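Local coordinates for protein geranylgeranyl pyrophosphate synthetase (PDB 1WY0) that probably condenses isopentenyl diphosphate with allylic diphosphates to build the C20 isoprenoid precursor geranylgeranyl diphosphate, at residues E24-K29 and A37-P42. Residues are numbered along the deposited sequence; the frame is centred on the assembly and turned at random.
Sequences ELIPEK and AARHYP
A bend at chi3 (62°) swings the Arg39 guanidinium alongside residues 26-28, while chi1 of 56° sets Ile26 CG1 between its own backbone N and carbonyl carbon, and the extended bond beyond it carries CD1 to Arg39 and Pro42. Ile26 and Arg39 run antiparallel alongside one another; Ile26 CD1 lies 3.9 Å from Arg39 CG and also touches Pro42 CG at 4.1 Å. Ile26 is the first residue to leave helix 3-25, and its carbonyl oxygen accepts an almost straight hydrogen bond from Arg39 NH1 (3.2 Å, 171°), on a lone pair and in the guanidinium plane. Glu28, centre of an inverse gamma turn, lays CG over one guanidinium face, 3.4 Å from Arg39 CZ; its OE2 stands well out of that plane, 3.7 Å from Arg39 NH2, a long, purely electrostatic pairing. Arg39 NE meanwhile forms a salt bridge with Glu36. A leucine in place of Arg39 would probably leave the Ile26 carbonyl without this donor and both glutamates without their shared cation. One arginine thus ties the turn after the first helix of this all-helical prenyltransferase to the next helix, through a directed hydrogen bond at its edge, an apolar methylene over one face, and a looser charge attraction from out of the plane.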
ATOM      1  N   GLU A  24      16.398  -2.404 -10.117  1.00 43.50           N
ATOM      2  CA  GLU A  24      16.819  -1.072 -10.508  1.00 44.28           C
ATOM      3  C   GLU A  24      15.757  -0.141  -9.934  1.00 43.68           C
ATOM      4  O   GLU A  24      15.993   1.053  -9.745  1.00 45.07           O
ATOM      5  CB  GLU A  24      16.928  -0.930 -12.030  1.00 47.00           C
ATOM      6  CG  GLU A  24      15.648  -0.636 -12.777  1.00 50.76           C
ATOM      7  CD  GLU A  24      15.923  -0.329 -14.240  1.00 53.04           C
ATOM      8  OE1 GLU A  24      16.770  -1.030 -14.836  1.00 54.57           O
ATOM      9  OE2 GLU A  24      15.295   0.607 -14.790  1.00 53.72           O
ATOM     10  N   LEU A  25      14.586  -0.712  -9.648  1.00 42.56           N
ATOM     11  CA  LEU A  25      13.481   0.024  -9.044  1.00 40.86           C
ATOM     12  C   LEU A  25      13.702   0.056  -7.529  1.00 39.99           C
ATOM     13  O   LEU A  25      13.450   1.070  -6.884  1.00 41.36           O
ATOM     14  CB  LEU A  25      12.139  -0.644  -9.359  1.00 39.34           C
ATOM     15  CG  LEU A  25      11.469  -0.344 -10.705  1.00 39.27           C
ATOM     16  CD1 LEU A  25      10.239  -1.205 -10.847  1.00 39.33           C
ATOM     17  CD2 LEU A  25      11.085   1.130 -10.792  1.00 41.82           C
ATOM     18  N   ILE A  26      14.163  -1.057  -6.966  1.00 38.68           N
ATOM     19  CA  ILE A  26      14.434  -1.118  -5.535  1.00 39.86           C
ATOM     20  C   ILE A  26      15.905  -1.455  -5.307  1.00 40.73           C
ATOM     21  O   ILE A  26      16.269  -2.582  -4.968  1.00 41.03           O
ATOM     22  CB  ILE A  26      13.525  -2.151  -4.789  1.00 38.76           C
ATOM     23  CG1 ILE A  26      13.652  -3.546  -5.400  1.00 39.27           C
ATOM     24  CG2 ILE A  26      12.068  -1.716  -4.867  1.00 39.33           C
ATOM     25  CD1 ILE A  26      12.846  -4.594  -4.652  1.00 37.68           C
ATOM     26  N   PRO A  27      16.779  -0.463  -5.512  1.00 41.73           N
ATOM     27  CA  PRO A  27      18.216  -0.582  -5.310  1.00 44.12           C
ATOM     28  C   PRO A  27      18.602  -0.291  -3.855  1.00 45.72           C
ATOM     29  O   PRO A  27      17.787   0.082  -3.024  1.00 45.27           O
ATOM     30  CB  PRO A  27      18.897   0.423  -6.241  1.00 43.49           C
ATOM     31  CG  PRO A  27      17.920   1.599  -6.266  1.00 42.32           C
ATOM     32  CD  PRO A  27      16.517   0.867  -6.032  1.00 42.26           C
ATOM     33  N   GLU A  28      19.894  -0.515  -3.550  1.00 48.44           N
ATOM     34  CA  GLU A  28      20.374  -0.242  -2.198  1.00 50.81           C
ATOM     35  C   GLU A  28      20.671   1.248  -1.999  1.00 51.13           C
ATOM     36  O   GLU A  28      21.791   1.721  -2.146  1.00 52.42           O
ATOM     37  CB  GLU A  28      21.644  -1.063  -1.970  1.00 53.77           C
ATOM     38  CG  GLU A  28      21.575  -2.445  -2.622  1.00 57.69           C
ATOM     39  CD  GLU A  28      22.931  -3.108  -2.538  1.00 60.71           C
ATOM     40  OE1 GLU A  28      23.780  -2.816  -3.368  1.00 61.09           O
ATOM     41  OE2 GLU A  28      23.126  -3.928  -1.640  1.00 61.83           O
ATOM     42  N   LYS A  29      19.603   2.005  -1.687  1.00 52.22           N
ATOM     43  CA  LYS A  29      19.759   3.445  -1.515  1.00 53.70           C
ATOM     44  C   LYS A  29      19.048   3.942  -0.254  1.00 54.70           C
ATOM     45  O   LYS A  29      18.357   3.209   0.441  1.00 56.00           O
ATOM     46  CB  LYS A  29      19.178   4.140  -2.747  1.00 52.21           C
ATOM     47  CG  LYS A  29      17.704   3.794  -2.966  1.00 51.44           C
ATOM     48  CD  LYS A  29      16.901   4.983  -3.495  1.00 50.80           C
ATOM     49  CE  LYS A  29      16.267   4.700  -4.860  1.00 51.57           C
ATOM     50  NZ  LYS A  29      15.226   5.688  -5.135  1.00 51.99           N
ATOM     51  N   ALA A  37      14.849  -4.057   3.505  1.00 30.91           N
ATOM     52  CA  ALA A  37      13.642  -4.722   3.971  1.00 30.02           C
ATOM     53  C   ALA A  37      12.709  -5.037   2.801  1.00 28.54           C
ATOM     54  O   ALA A  37      12.191  -6.136   2.662  1.00 27.81           O
ATOM     55  CB  ALA A  37      12.938  -3.793   4.960  1.00 30.39           C
ATOM     56  N   ALA A  38      12.583  -4.055   1.910  1.00 28.27           N
ATOM     57  CA  ALA A  38      11.821  -4.214   0.669  1.00 28.06           C
ATOM     58  C   ALA A  38      12.452  -5.240  -0.285  1.00 29.63           C
ATOM     59  O   ALA A  38      11.746  -5.988  -0.968  1.00 30.13           O
ATOM     60  CB  ALA A  38      11.699  -2.871  -0.041  1.00 26.77           C
ATOM     61  N   ARG A  39      13.779  -5.261  -0.337  1.00 30.75           N
ATOM     62  CA  ARG A  39      14.509  -6.191  -1.194  1.00 32.26           C
ATOM     63  C   ARG A  39      14.553  -7.618  -0.660  1.00 32.58           C
ATOM     64  O   ARG A  39      14.767  -8.556  -1.420  1.00 34.66           O
ATOM     65  CB  ARG A  39      15.953  -5.705  -1.389  1.00 31.61           C
ATOM     66  CG  ARG A  39      16.130  -4.652  -2.471  1.00 32.63           C
ATOM     67  CD  ARG A  39      17.419  -3.847  -2.253  1.00 34.48           C
ATOM     68  NE  ARG A  39      18.618  -4.676  -2.324  1.00 33.12           N
ATOM     69  CZ  ARG A  39      19.332  -4.875  -3.428  1.00 35.09           C
ATOM     70  NH1 ARG A  39      18.976  -4.299  -4.565  1.00 33.91           N
ATOM     71  NH2 ARG A  39      20.394  -5.668  -3.395  1.00 36.35           N
ATOM     72  N   HIS A  40      14.344  -7.786   0.641  1.00 32.61           N
ATOM     73  CA  HIS A  40      14.424  -9.106   1.254  1.00 32.75           C
ATOM     74  C   HIS A  40      13.685 -10.248   0.540  1.00 34.57           C
ATOM     75  O   HIS A  40      14.294 -11.270   0.206  1.00 33.62           O
ATOM     76  CB  HIS A  40      13.978  -9.033   2.719  1.00 32.23           C
ATOM     77  CG  HIS A  40      14.248 -10.291   3.488  1.00 31.68           C
ATOM     78  ND1 HIS A  40      15.523 -10.759   3.722  1.00 31.44           N
ATOM     79  CD2 HIS A  40      13.410 -11.197   4.044  1.00 32.05           C
ATOM     80  CE1 HIS A  40      15.459 -11.899   4.385  1.00 30.08           C
ATOM     81  NE2 HIS A  40      14.188 -12.187   4.594  1.00 33.27           N
ATOM     82  N   TYR A  41      12.384 -10.112   0.299  1.00 35.15           N
ATOM     83  CA  TYR A  41      11.694 -11.213  -0.374  1.00 35.15           C
ATOM     84  C   TYR A  41      12.093 -11.362  -1.840  1.00 35.50           C
ATOM     85  O   TYR A  41      12.299 -12.475  -2.312  1.00 35.03           O
ATOM     86  CB  TYR A  41      10.175 -11.083  -0.235  1.00 36.39           C
ATOM     87  CG  TYR A  41       9.661 -11.453   1.147  1.00 36.37           C
ATOM     88  CD1 TYR A  41      10.496 -12.060   2.088  1.00 35.71           C
ATOM     89  CD2 TYR A  41       8.341 -11.201   1.506  1.00 37.07           C
ATOM     90  CE1 TYR A  41      10.028 -12.403   3.349  1.00 37.43           C
ATOM     91  CE2 TYR A  41       7.860 -11.539   2.760  1.00 38.64           C
ATOM     92  CZ  TYR A  41       8.702 -12.138   3.680  1.00 39.84           C
ATOM     93  OH  TYR A  41       8.212 -12.467   4.930  1.00 40.69           O
ATOM     94  N   PRO A  42      12.204 -10.245  -2.581  1.00 35.22           N
ATOM     95  CA  PRO A  42      12.595 -10.319  -3.990  1.00 35.99           C
ATOM     96  C   PRO A  42      13.953 -11.016  -4.167  1.00 39.00           C
ATOM     97  O   PRO A  42      14.181 -11.700  -5.164  1.00 38.71           O
ATOM     98  CB  PRO A  42      12.636  -8.853  -4.403  1.00 35.18           C
ATOM     99  CG  PRO A  42      11.497  -8.283  -3.619  1.00 33.23           C
ATOM    100  CD  PRO A  42      11.713  -8.896  -2.252  1.00 32.69           C
TER